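Local structure of putative fimbrium tip subunit Fim1C (Bacteroides ovatus, 4EPS) at residues L166-Y171 with P186-S191; R170-D175 with Y261-H266; M190-A195 with H233-Q238; Y274-S279 with K290-G295. The protein probably serves as a component of the fimbrium tip, within filamentous cell-surface appendages that mediate adhesion and biofilm formation. All coordinates share one frame; numbering follows the deposited sequence.

Contact 1 of 4, residues L166-Y171 with P186-S191; sequences LPSTRY and PYVAMS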
loop_
_atom_site.group_PDB
_atom_site.type_symbol
_atom_site.label_atom_id
_atom_site.label_comp_id
_atom_site.label_asym_id
_atom_site.label_seq_id
_atom_site.Cartn_x
_atom_site.Cartn_y
_atom_site.Cartn_z
ATOM N N LEU A 166 -0.441 4.758 26.278
ATOM C CA LEU A 166 -0.700 5.935 25.454
ATOM C C LEU A 166 -0.851 5.513 23.961
ATOM O O LEU A 166 -0.440 4.411 23.599
ATOM C CB LEU A 166 0.412 6.981 25.624
ATOM C CG LEU A 166 0.570 7.580 27.047
ATOM C CD1 LEU A 166 1.757 8.548 27.063
ATOM C CD2 LEU A 166 -0.722 8.253 27.521
ATOM N N PRO A 167 -1.455 6.344 23.094
ATOM C CA PRO A 167 -1.553 5.947 21.681
ATOM C C PRO A 167 -0.166 5.831 21.030
ATOM O O PRO A 167 0.770 6.557 21.370
ATOM C CB PRO A 167 -2.358 7.080 21.029
ATOM C CG PRO A 167 -2.282 8.216 21.952
ATOM C CD PRO A 167 -2.060 7.684 23.329
ATOM N N SER A 168 -0.016 4.837 20.160
ATOM C CA SER A 168 1.222 4.629 19.405
ATOM C C SER A 168 0.843 4.086 18.036
ATOM O O SER A 168 -0.248 3.538 17.877
ATOM C CB SER A 168 2.198 3.710 20.134
ATOM O OG SER A 168 1.677 2.408 20.361
ATOM N N THR A 169 1.708 4.286 17.040
ATOM C CA THR A 169 1.387 3.845 15.684
ATOM C C THR A 169 2.557 3.131 15.039
ATOM O O THR A 169 3.606 3.728 14.827
ATOM C CB THR A 169 0.974 5.039 14.807
ATOM O OG1 THR A 169 -0.100 5.719 15.428
ATOM C CG2 THR A 169 0.544 4.600 13.357
ATOM N N ARG A 170 2.374 1.861 14.722
ATOM C CA ARG A 170 3.390 1.162 13.959
ATOM C C ARG A 170 3.222 1.565 12.484
ATOM O O ARG A 170 2.103 1.562 11.967
ATOM C CB ARG A 170 3.278 -0.356 14.132
ATOM C CG ARG A 170 4.161 -1.102 13.135
ATOM C CD ARG A 170 3.923 -2.571 13.147
ATOM N NE ARG A 170 4.931 -3.249 12.330
ATOM C CZ ARG A 170 4.919 -4.552 12.081
ATOM N NH1 ARG A 170 3.939 -5.314 12.552
ATOM N NH2 ARG A 170 5.872 -5.100 11.340
ATOM N N TYR A 171 4.323 1.936 11.829
ATOM C CA TYR A 171 4.318 2.209 10.394
ATOM C C TYR A 171 4.943 1.039 9.676
ATOM O O TYR A 171 6.068 0.656 9.985
ATOM C CB TYR A 171 5.103 3.495 10.044
ATOM C CG TYR A 171 4.348 4.765 10.331
ATOM C CD1 TYR A 171 4.241 5.256 11.630
ATOM C CD2 TYR A 171 3.719 5.471 9.308
ATOM C CE1 TYR A 171 3.511 6.407 11.908
ATOM C CE2 TYR A 171 2.995 6.633 9.576
ATOM C CZ TYR A 171 2.908 7.103 10.880
ATOM O OH TYR A 171 2.195 8.228 11.193
ATOM N N PRO A 186 9.605 -3.784 14.522
ATOM C CA PRO A 186 8.590 -2.804 14.109
ATOM C C PRO A 186 9.018 -1.357 14.345
ATOM O O PRO A 186 9.709 -1.030 15.322
ATOM C CB PRO A 186 7.373 -3.165 14.978
ATOM C CG PRO A 186 7.530 -4.638 15.221
ATOM C CD PRO A 186 9.021 -4.786 15.447
ATOM N N TYR A 187 8.657 -0.503 13.392
ATOM C CA TYR A 187 8.890 0.940 13.481
ATOM C C TYR A 187 7.670 1.511 14.151
ATOM O O TYR A 187 6.591 1.394 13.589
ATOM C CB TYR A 187 9.082 1.535 12.065
ATOM C CG TYR A 187 9.298 3.032 12.102
ATOM C CD1 TYR A 187 8.216 3.912 12.153
ATOM C CD2 TYR A 187 10.585 3.568 12.108
ATOM C CE1 TYR A 187 8.410 5.292 12.187
ATOM C CE2 TYR A 187 10.793 4.948 12.159
ATOM C CZ TYR A 187 9.703 5.802 12.199
ATOM O OH TYR A 187 9.914 7.151 12.252
ATOM N N VAL A 188 7.817 2.145 15.331
ATOM C CA VAL A 188 6.645 2.628 16.067
ATOM C C VAL A 188 6.798 4.074 16.485
ATOM O O VAL A 188 7.744 4.422 17.184
ATOM C CB VAL A 188 6.336 1.730 17.324
ATOM C CG1 VAL A 188 5.049 2.186 18.020
ATOM C CG2 VAL A 188 6.244 0.245 16.948
ATOM N N ALA A 189 5.840 4.896 16.089
ATOM C CA ALA A 189 5.747 6.303 16.498
ATOM C C ALA A 189 5.092 6.318 17.891
ATOM O O ALA A 189 4.009 5.772 18.045
ATOM C CB ALA A 189 4.893 7.081 15.501
HETATM N N MSE A 190 5.758 6.876 18.887
HETATM C CA MSE A 190 5.251 6.884 20.274
HETATM C C MSE A 190 5.102 8.295 20.783
HETATM O O MSE A 190 5.812 9.197 20.335
HETATM C CB MSE A 190 6.215 6.093 21.161
HETATM C CG MSE A 190 6.170 4.604 20.866
HETATM SE SE MSE A 190 7.557 3.663 21.747
HETATM C CE MSE A 190 9.151 4.085 20.501
ATOM N N SER A 191 4.191 8.486 21.734
ATOM C CA SER A 191 3.859 9.795 22.288
ATOM C C SER A 191 5.082 10.525 22.828
ATOM O O SER A 191 5.960 9.911 23.442
ATOM C CB SER A 191 2.814 9.659 23.403
ATOM O OG SER A 191 1.583 9.208 22.857
HETATM O O HOH W 1 2.969 6.222 22.854
HETATM O O HOH W 2 7.067 -1.552 11.268
#
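P186 opens the pairing by resting its ring on R170: its CG stands 4.0 Å above one face of the guanidinium, over the centre. R170 reaches this place with CG anti to the backbone N (chi1 169°) and an extended chain beyond it. A water lying in the guanidinium plane accepts from R170 NE and Y187 N and donates to Y171 O, bridging the pair's end. With a serine in place of R170, P186 is likely to lose its flat cover and this water one of its donors. Y187 then accepts from Y171 N through its carbonyl O (2.9 Å), while its CD1 lies 3.8 Å from Y171 CB; its hydroxyl leaves the pair to bond G278 O. V188 splits its methyls, CG1 meeting S168 CB and CG2 meeting R170 CB. A189 exchanges both backbone bonds with T169, and its CB sits at the edge of the Y171 ring, 3.9 Å from CE1. M190 touches S168 CB with CG before its selenium end turns off. S191 OG donates to P167 O (3.1 Å), which a second water also meets. Two strands running 154° apart make an antiparallel pair within the fimbrillin-like, β-rich fold of the transthyretin clan.

Contact 2 of 4, residues R170-D175 with Y261-H266; sequences RYIFTD and YKEVTH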
loop_
_atom_site.group_PDB
_atom_site.type_symbol
_atom_site.label_atom_id
_atom_site.label_comp_id
_atom_site.label_asym_id
_atom_site.label_seq_id
_atom_site.Cartn_x
_atom_site.Cartn_y
_atom_site.Cartn_z
ATOM N N ARG A 170 2.374 1.861 14.722
ATOM C CA ARG A 170 3.390 1.162 13.959
ATOM C C ARG A 170 3.222 1.565 12.484
ATOM O O ARG A 170 2.103 1.562 11.967
ATOM C CB ARG A 170 3.278 -0.356 14.132
ATOM C CG ARG A 170 4.161 -1.102 13.135
ATOM C CD ARG A 170 3.923 -2.571 13.147
ATOM N NE ARG A 170 4.931 -3.249 12.330
ATOM C CZ ARG A 170 4.919 -4.552 12.081
ATOM N NH1 ARG A 170 3.939 -5.314 12.552
ATOM N NH2 ARG A 170 5.872 -5.100 11.340
ATOM N N TYR A 171 4.323 1.936 11.829
ATOM C CA TYR A 171 4.318 2.209 10.394
ATOM C C TYR A 171 4.943 1.039 9.676
ATOM O O TYR A 171 6.068 0.656 9.985
ATOM C CB TYR A 171 5.103 3.495 10.044
ATOM C CG TYR A 171 4.348 4.765 10.331
ATOM C CD1 TYR A 171 4.241 5.256 11.630
ATOM C CD2 TYR A 171 3.719 5.471 9.308
ATOM C CE1 TYR A 171 3.511 6.407 11.908
ATOM C CE2 TYR A 171 2.995 6.633 9.576
ATOM C CZ TYR A 171 2.908 7.103 10.880
ATOM O OH TYR A 171 2.195 8.228 11.193
ATOM N N ILE A 172 4.211 0.445 8.752
ATOM C CA ILE A 172 4.778 -0.563 7.850
ATOM C C ILE A 172 5.117 0.249 6.587
ATOM O O ILE A 172 4.222 0.588 5.815
ATOM C CB ILE A 172 3.817 -1.746 7.599
ATOM C CG1 ILE A 172 3.531 -2.521 8.931
ATOM C CG2 ILE A 172 4.356 -2.686 6.495
ATOM C CD1 ILE A 172 2.179 -3.275 8.953
ATOM N N PHE A 173 6.382 0.617 6.430
ATOM C CA PHE A 173 6.801 1.406 5.267
ATOM C C PHE A 173 6.925 0.514 4.057
ATOM O O PHE A 173 7.498 -0.584 4.145
ATOM C CB PHE A 173 8.120 2.120 5.542
ATOM C CG PHE A 173 7.988 3.210 6.579
ATOM C CD1 PHE A 173 7.059 4.231 6.423
ATOM C CD2 PHE A 173 8.809 3.222 7.703
ATOM C CE1 PHE A 173 6.956 5.248 7.370
ATOM C CE2 PHE A 173 8.732 4.264 8.633
ATOM C CZ PHE A 173 7.815 5.266 8.457
ATOM N N THR A 174 6.338 0.965 2.930
ATOM C CA THR A 174 6.326 0.194 1.693
ATOM C C THR A 174 6.847 1.005 0.516
ATOM O O THR A 174 7.029 2.211 0.621
ATOM C CB THR A 174 4.884 -0.267 1.356
ATOM O OG1 THR A 174 4.116 0.875 0.949
ATOM C CG2 THR A 174 4.203 -1.052 2.494
ATOM N N ASP A 175 7.054 0.323 -0.610
ATOM C CA ASP A 175 7.366 0.955 -1.880
ATOM C C ASP A 175 5.995 1.270 -2.503
ATOM O O ASP A 175 4.956 1.019 -1.860
ATOM C CB ASP A 175 8.245 0.026 -2.771
ATOM C CG ASP A 175 7.603 -1.265 -3.277
ATOM O OD1 ASP A 175 6.381 -1.486 -3.018
ATOM O OD2 ASP A 175 8.328 -2.088 -3.891
ATOM N N TYR A 261 -2.260 1.128 20.972
ATOM C CA TYR A 261 -1.445 0.742 19.811
ATOM C C TYR A 261 -2.277 0.490 18.549
ATOM O O TYR A 261 -3.298 -0.211 18.581
ATOM C CB TYR A 261 -0.644 -0.512 20.159
ATOM C CG TYR A 261 0.160 -1.107 19.021
ATOM C CD1 TYR A 261 1.416 -0.605 18.693
ATOM C CD2 TYR A 261 -0.317 -2.205 18.303
ATOM C CE1 TYR A 261 2.187 -1.188 17.685
ATOM C CE2 TYR A 261 0.446 -2.797 17.297
ATOM C CZ TYR A 261 1.712 -2.313 17.025
ATOM O OH TYR A 261 2.471 -2.923 16.067
ATOM N N LYS A 262 -1.805 1.022 17.406
ATOM C CA LYS A 262 -2.482 0.737 16.137
ATOM C C LYS A 262 -1.412 0.596 15.047
ATOM O O LYS A 262 -0.264 0.995 15.271
ATOM C CB LYS A 262 -3.539 1.799 15.776
ATOM C CG LYS A 262 -2.959 3.105 15.216
ATOM C CD LYS A 262 -4.080 4.085 14.875
ATOM C CE LYS A 262 -3.634 5.181 13.931
ATOM N NZ LYS A 262 -2.651 6.103 14.566
ATOM N N GLU A 263 -1.780 0.015 13.888
ATOM C CA GLU A 263 -0.819 -0.165 12.788
ATOM C C GLU A 263 -1.329 0.478 11.516
ATOM O O GLU A 263 -2.533 0.419 11.227
ATOM C CB GLU A 263 -0.575 -1.669 12.510
ATOM C CG GLU A 263 -0.084 -2.492 13.697
ATOM C CD GLU A 263 0.456 -3.876 13.358
ATOM O OE1 GLU A 263 0.243 -4.338 12.212
ATOM O OE2 GLU A 263 1.156 -4.466 14.215
ATOM N N VAL A 264 -0.421 1.103 10.752
ATOM C CA VAL A 264 -0.757 1.697 9.459
ATOM C C VAL A 264 0.295 1.295 8.416
ATOM O O VAL A 264 1.392 0.870 8.757
ATOM C CB VAL A 264 -0.898 3.262 9.489
ATOM C CG1 VAL A 264 -1.955 3.743 10.492
ATOM C CG2 VAL A 264 0.450 3.950 9.735
ATOM N N THR A 265 -0.043 1.480 7.152
ATOM C CA THR A 265 0.935 1.265 6.083
ATOM C C THR A 265 1.179 2.599 5.407
ATOM O O THR A 265 0.291 3.445 5.349
ATOM C CB THR A 265 0.540 0.178 5.068
ATOM O OG1 THR A 265 -0.678 0.542 4.421
ATOM C CG2 THR A 265 0.484 -1.218 5.678
ATOM N N HIS A 266 2.396 2.793 4.903
ATOM C CA HIS A 266 2.711 4.069 4.285
ATOM C C HIS A 266 3.765 3.914 3.209
ATOM O O HIS A 266 4.841 3.378 3.470
ATOM C CB HIS A 266 3.188 5.097 5.353
ATOM C CG HIS A 266 3.576 6.426 4.760
ATOM N ND1 HIS A 266 2.610 7.333 4.317
ATOM C CD2 HIS A 266 4.809 6.927 4.488
ATOM C CE1 HIS A 266 3.284 8.364 3.800
ATOM N NE2 HIS A 266 4.611 8.167 3.871
#
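R170, laid against Y261 and E263, buries most surface in this parallel strand pair; H266 comes next, at the other end, with V264 between. The aliphatic part of R170 crosses the Y261 phenol obliquely, with Y261 OH 3.3 Å from R170 CD. Farther out, R170 NH1 reaches E263 OE2 at 3.4 Å, a straight but weak salt bridge that meets the guanidinium at its edge, with the carboxylate plane turned 85° to it. The same OE2 takes a shorter bond from Y261 OH (2.7 Å), on its anti side, while I172 CG1 covers one face of the guanidinium. V264 is gripped by its backbone, N giving to R170 O and O receiving from I172 N. With CG1 anti to the carbonyl carbon (chi1 -58°), V264 CG2 falls between the backbone N and that carbon, over the face of the Y171 ring, 3.8 Å from its centroid. H266 gives its N-H to I172 O and accepts from T174 N; its carbonyl lies in plane at the edge of the F173 ring. Its imidazole packs against F173, CD2 to CE1 4.0 Å, and carries its nitrogens on to D272 and to E177 of the second subunit. The chemistry divides by face: a weak ion pair sharing its carboxylate with a phenol on one, and on the other an imidazole between two acidic residues, which would probably favour its protonated form.

Contact 3 of 4, residues M190-A195 with H233-Q238; sequences MSVDVA and HYNDKQ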
loop_
_atom_site.group_PDB
_atom_site.type_symbol
_atom_site.label_atom_id
_atom_site.label_comp_id
_atom_site.label_asym_id
_atom_site.label_seq_id
_atom_site.Cartn_x
_atom_site.Cartn_y
_atom_site.Cartn_z
HETATM N N MSE A 190 5.758 6.876 18.887
HETATM C CA MSE A 190 5.251 6.884 20.274
HETATM C C MSE A 190 5.102 8.295 20.783
HETATM O O MSE A 190 5.812 9.197 20.335
HETATM C CB MSE A 190 6.215 6.093 21.161
HETATM C CG MSE A 190 6.170 4.604 20.866
HETATM SE SE MSE A 190 7.557 3.663 21.747
HETATM C CE MSE A 190 9.151 4.085 20.501
ATOM N N SER A 191 4.191 8.486 21.734
ATOM C CA SER A 191 3.859 9.795 22.288
ATOM C C SER A 191 5.082 10.525 22.828
ATOM O O SER A 191 5.960 9.911 23.442
ATOM C CB SER A 191 2.814 9.659 23.403
ATOM O OG SER A 191 1.583 9.208 22.857
ATOM N N VAL A 192 5.089 11.848 22.634
ATOM C CA VAL A 192 6.158 12.719 23.108
ATOM C C VAL A 192 5.612 13.723 24.118
ATOM O O VAL A 192 4.383 13.854 24.301
ATOM C CB VAL A 192 6.928 13.428 21.940
ATOM C CG1 VAL A 192 7.764 12.423 21.165
ATOM C CG2 VAL A 192 5.980 14.187 21.014
ATOM N N ASP A 193 6.547 14.434 24.775
ATOM C CA ASP A 193 6.272 15.459 25.796
ATOM C C ASP A 193 5.330 14.872 26.842
ATOM O O ASP A 193 4.269 15.441 27.118
ATOM C CB ASP A 193 5.675 16.718 25.140
ATOM C CG ASP A 193 6.592 17.348 24.107
ATOM O OD1 ASP A 193 7.802 17.469 24.388
ATOM O OD2 ASP A 193 6.092 17.724 23.021
ATOM N N VAL A 194 5.666 13.666 27.306
ATOM C CA VAL A 194 4.816 12.922 28.252
ATOM C C VAL A 194 5.112 13.348 29.685
ATOM O O VAL A 194 6.253 13.269 30.136
ATOM C CB VAL A 194 4.954 11.373 28.088
ATOM C CG1 VAL A 194 4.119 10.624 29.142
ATOM C CG2 VAL A 194 4.543 10.943 26.686
ATOM N N ALA A 195 4.062 13.707 30.417
ATOM C CA ALA A 195 4.192 14.030 31.833
ATOM C C ALA A 195 2.936 13.611 32.528
ATOM O O ALA A 195 1.837 13.812 32.000
ATOM C CB ALA A 195 4.440 15.529 32.044
ATOM N N HIS A 233 -0.393 14.308 30.370
ATOM C CA HIS A 233 -0.111 15.209 29.262
ATOM C C HIS A 233 0.763 14.448 28.258
ATOM O O HIS A 233 1.727 13.804 28.648
ATOM C CB HIS A 233 0.578 16.504 29.757
ATOM C CG HIS A 233 -0.368 17.487 30.389
ATOM N ND1 HIS A 233 0.029 18.782 30.683
ATOM C CD2 HIS A 233 -1.672 17.345 30.733
ATOM C CE1 HIS A 233 -1.045 19.386 31.171
ATOM N NE2 HIS A 233 -2.089 18.561 31.229
ATOM N N TYR A 234 0.386 14.470 26.983
ATOM C CA TYR A 234 1.149 13.808 25.903
ATOM C C TYR A 234 0.746 14.463 24.608
ATOM O O TYR A 234 -0.420 14.825 24.457
ATOM C CB TYR A 234 0.873 12.271 25.860
ATOM C CG TYR A 234 -0.509 11.932 25.342
ATOM C CD1 TYR A 234 -1.622 11.989 26.178
ATOM C CD2 TYR A 234 -0.711 11.605 24.005
ATOM C CE1 TYR A 234 -2.908 11.766 25.686
ATOM C CE2 TYR A 234 -1.993 11.384 23.503
ATOM C CZ TYR A 234 -3.081 11.426 24.355
ATOM O OH TYR A 234 -4.339 11.209 23.855
ATOM N N ASN A 235 1.719 14.597 23.698
ATOM C CA ASN A 235 1.581 15.273 22.407
ATOM C C ASN A 235 1.070 16.677 22.715
ATOM O O ASN A 235 1.741 17.385 23.469
ATOM C CB ASN A 235 0.684 14.464 21.436
ATOM C CG ASN A 235 1.296 13.136 21.053
ATOM O OD1 ASN A 235 2.494 12.906 21.234
ATOM N ND2 ASN A 235 0.480 12.224 20.529
ATOM N N ASP A 236 -0.145 17.027 22.281
ATOM C CA ASP A 236 -0.708 18.336 22.592
ATOM C C ASP A 236 -2.075 18.164 23.225
ATOM O O ASP A 236 -3.006 18.941 22.965
ATOM C CB ASP A 236 -0.757 19.200 21.320
ATOM C CG ASP A 236 0.596 19.803 20.988
ATOM O OD1 ASP A 236 0.945 20.845 21.591
ATOM O OD2 ASP A 236 1.314 19.224 20.141
ATOM N N LYS A 237 -2.213 17.122 24.080
ATOM C CA LYS A 237 -3.538 16.916 24.655
ATOM C C LYS A 237 -3.461 16.327 26.045
ATOM O O LYS A 237 -2.372 16.210 26.600
ATOM C CB LYS A 237 -4.467 16.078 23.744
ATOM C CG LYS A 237 -3.887 14.780 23.190
ATOM C CD LYS A 237 -4.675 14.306 21.964
ATOM C CE LYS A 237 -6.034 13.725 22.307
ATOM N NZ LYS A 237 -6.684 13.104 21.122
ATOM N N GLN A 238 -4.606 16.020 26.639
ATOM C CA GLN A 238 -4.582 15.501 27.995
ATOM C C GLN A 238 -5.622 14.447 28.227
ATOM O O GLN A 238 -6.591 14.277 27.471
ATOM C CB GLN A 238 -4.731 16.655 29.007
ATOM C CG GLN A 238 -6.155 17.141 29.259
ATOM C CD GLN A 238 -6.136 18.314 30.207
ATOM O OE1 GLN A 238 -6.023 19.470 29.786
ATOM N NE2 GLN A 238 -6.170 18.042 31.508
HETATM O O HOH W 3 2.204 17.259 25.994
#
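V192 and N235 meet where a loop runs antiparallel to the end of a β-hairpin, whose strands 229-234 and 237-242 turn through N235 and D236. The backbone of V192 is held on both sides: N235 N gives to V192 O at 2.8 Å, and V192 N gives to the side-chain OD1 of N235 at 3.1 Å, nearly straight at 171°. The amide oxygen, seen in one of two modelled conformers of N235, stands in for the carbonyl that a regular strand partner would offer. Three residues on from V192, pairing becomes regular, A195 and H233 exchanging N-H and carbonyl in a hydrogen-bonded pair, with H233 N 2.8 Å from A195 O. Between these grips D193 takes positive backbone angles (phi 51°), which breaks the pairing, and a water donating to both D193 O and N235 O bridges the break. V194 then returns to the partner, its CG2 packing on Y234 CB at 4.0 Å.

Farther out, the hairpin fixes the position of these donors: K237 N bonds Y234 O, and the return bond from Y234 N to K237 O is longer. L166 and P167 of strand 148-174 pack on Y234, and L166 also reaches V194 and S191. S191 OG spends its hydrogen bond on P167 O, yet keeps its oxygen 3.5 Å from CD2 of the Y234 ring.

Contact 4 of 4, residues Y274-S279 with K290-G295; sequences YYADGS and KDNCIG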
loop_
_atom_site.group_PDB
_atom_site.type_symbol
_atom_site.label_atom_id
_atom_site.label_comp_id
_atom_site.label_asym_id
_atom_site.label_seq_id
_atom_site.Cartn_x
_atom_site.Cartn_y
_atom_site.Cartn_z
ATOM N N TYR A 274 8.413 14.641 8.377
ATOM C CA TYR A 274 8.850 13.841 9.516
ATOM C C TYR A 274 8.622 14.595 10.820
ATOM O O TYR A 274 8.959 15.776 10.933
ATOM C CB TYR A 274 10.354 13.474 9.359
ATOM C CG TYR A 274 10.742 12.312 10.252
ATOM C CD1 TYR A 274 10.462 11.000 9.882
ATOM C CD2 TYR A 274 11.375 12.528 11.479
ATOM C CE1 TYR A 274 10.827 9.928 10.693
ATOM C CE2 TYR A 274 11.741 11.462 12.300
ATOM C CZ TYR A 274 11.464 10.165 11.901
ATOM O OH TYR A 274 11.793 9.111 12.712
ATOM N N TYR A 275 8.030 13.913 11.806
ATOM C CA TYR A 275 7.614 14.555 13.060
ATOM C C TYR A 275 8.386 14.072 14.299
ATOM O O TYR A 275 9.018 13.029 14.276
ATOM C CB TYR A 275 6.083 14.354 13.247
ATOM C CG TYR A 275 5.320 15.189 12.241
ATOM C CD1 TYR A 275 5.109 14.730 10.938
ATOM C CD2 TYR A 275 4.880 16.479 12.560
ATOM C CE1 TYR A 275 4.534 15.550 9.964
ATOM C CE2 TYR A 275 4.260 17.289 11.604
ATOM C CZ TYR A 275 4.090 16.818 10.308
ATOM O OH TYR A 275 3.512 17.622 9.355
ATOM N N ALA A 276 8.322 14.861 15.386
ATOM C CA ALA A 276 9.014 14.620 16.655
ATOM C C ALA A 276 8.706 13.240 17.279
ATOM O O ALA A 276 9.558 12.688 17.979
ATOM C CB ALA A 276 8.685 15.729 17.644
ATOM N N ASP A 277 7.532 12.657 16.992
ATOM C CA ASP A 277 7.188 11.344 17.554
ATOM C C ASP A 277 7.629 10.205 16.606
ATOM O O ASP A 277 7.445 9.023 16.924
ATOM C CB ASP A 277 5.663 11.279 17.835
ATOM C CG ASP A 277 4.778 11.351 16.593
ATOM O OD1 ASP A 277 5.280 11.784 15.514
ATOM O OD2 ASP A 277 3.568 11.053 16.710
ATOM N N GLY A 278 8.201 10.568 15.456
ATOM C CA GLY A 278 8.631 9.588 14.467
ATOM C C GLY A 278 7.577 9.325 13.416
ATOM O O GLY A 278 7.797 8.515 12.520
ATOM N N SER A 279 6.422 9.996 13.504
ATOM C CA SER A 279 5.364 9.794 12.508
ATOM C C SER A 279 5.766 10.457 11.188
ATOM O O SER A 279 6.627 11.344 11.173
ATOM C CB SER A 279 4.007 10.306 13.007
ATOM O OG SER A 279 4.005 11.704 13.202
ATOM N N LYS A 290 2.586 22.152 10.865
ATOM C CA LYS A 290 3.904 22.698 11.195
ATOM C C LYS A 290 4.317 22.210 12.568
ATOM O O LYS A 290 5.497 21.949 12.796
ATOM C CB LYS A 290 3.864 24.244 11.149
ATOM C CG LYS A 290 5.214 24.929 11.385
ATOM C CD LYS A 290 5.063 26.424 11.194
ATOM C CE LYS A 290 6.328 27.186 11.456
ATOM N NZ LYS A 290 6.189 28.599 11.006
ATOM N N ASP A 291 3.342 22.099 13.505
ATOM C CA ASP A 291 3.591 21.654 14.876
ATOM C C ASP A 291 4.282 20.320 14.930
ATOM O O ASP A 291 3.816 19.346 14.323
ATOM C CB ASP A 291 2.288 21.568 15.717
ATOM C CG ASP A 291 1.719 22.904 16.173
ATOM O OD1 ASP A 291 2.371 23.953 15.922
ATOM O OD2 ASP A 291 0.611 22.906 16.769
ATOM N N ASN A 292 5.403 20.273 15.689
ATOM C CA ASN A 292 6.228 19.089 15.906
ATOM C C ASN A 292 6.859 18.532 14.611
ATOM O O ASN A 292 7.434 17.447 14.665
ATOM C CB ASN A 292 5.447 17.986 16.631
ATOM C CG ASN A 292 5.053 18.389 18.039
ATOM O OD1 ASN A 292 3.880 18.394 18.398
ATOM N ND2 ASN A 292 6.014 18.831 18.829
ATOM N N CYS A 293 6.803 19.269 13.484
ATOM C CA CYS A 293 7.501 18.808 12.262
ATOM C C CYS A 293 8.988 19.102 12.481
ATOM O O CYS A 293 9.330 20.234 12.872
ATOM C CB CYS A 293 6.978 19.478 10.991
ATOM S SG CYS A 293 7.746 18.836 9.469
ATOM N N ILE A 294 9.853 18.095 12.330
ATOM C CA ILE A 294 11.293 18.313 12.617
ATOM C C ILE A 294 12.153 18.199 11.360
ATOM O O ILE A 294 13.335 18.581 11.385
ATOM C CB ILE A 294 11.807 17.364 13.730
ATOM C CG1 ILE A 294 11.732 15.883 13.296
ATOM C CG2 ILE A 294 11.044 17.628 15.078
ATOM C CD1 ILE A 294 12.489 14.886 14.228
ATOM N N GLY A 295 11.587 17.666 10.283
ATOM C CA GLY A 295 12.389 17.514 9.066
ATOM C C GLY A 295 11.620 16.922 7.905
ATOM O O GLY A 295 10.398 16.726 7.988
#
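I294 is the bump that wedges between the side chains of Y274 and A276. Its CG1 takes the place between backbone N and carbonyl carbon (chi1 64°), which carries CD1 alongside the Y274 ring, 3.8 Å from CD2, with CG1 in the plane at the ring's edge. The other branch, CG2, turns to the methyl of A276, 4.0 Å from CB. The backbone is shaped to match: I294 and G295 both face Y274 in a classic β bulge, where Y274 O accepts from I294 N at 2.9 Å and more weakly from G295 N. Y274 N returns a bond to G295 O, and Y274 CB lies 3.5 Å from that oxygen, close over a residue with no side chain.

Y275 fills the hollow made by the type II turn from K290 to C293. D291 O meets the ring at its edge, C293 CB presses on CE2 at 3.5 Å, and C293 SG stands above the face, 4.5 Å from the centroid, in a sulfur-aromatic contact. An alanine at Y275 is likely to open a gap beneath C293 and leave A289 O without the phenol hydroxyl it bonds. Beyond the ring, A276 N gives to N292 O at 2.8 Å, closing the pair where the chain enters its own type I turn, from Y275 to G278. D277 OD1 braces that turn by accepting from both S279 N and S279 OG, the former an Asx turn. Strand 273-275 lies between 280-281 and 293-300 in an antiparallel sheet, and 334-338 follows on the far side of 293-300.

How the contacts relate
Strand 148-174 joins contacts 1 and 2, whose centres are 9 Å apart: it pairs antiparallel with 187-190 and parallel with 261-267, so R170 and Y171 serve both. T169 OG1 also meets K262 NZ at 2.7 Å. Contact 3 continues from contact 1 through M190 and S191, and L166 CD1 packs on V194 CG2 at 3.7 Å. Contact 4 belongs to a separate sheet, yet Y187 OH reaches G278 O (2.5 Å) and Y274 OH (2.8 Å), linking the two. V192 CG1 touches A276 O at 3.7 Å, whereas contacts 2 and 3 stay about 7 Å apart at their nearest atoms. Glycerol, probably from crystallisation, approaches side chains in all four.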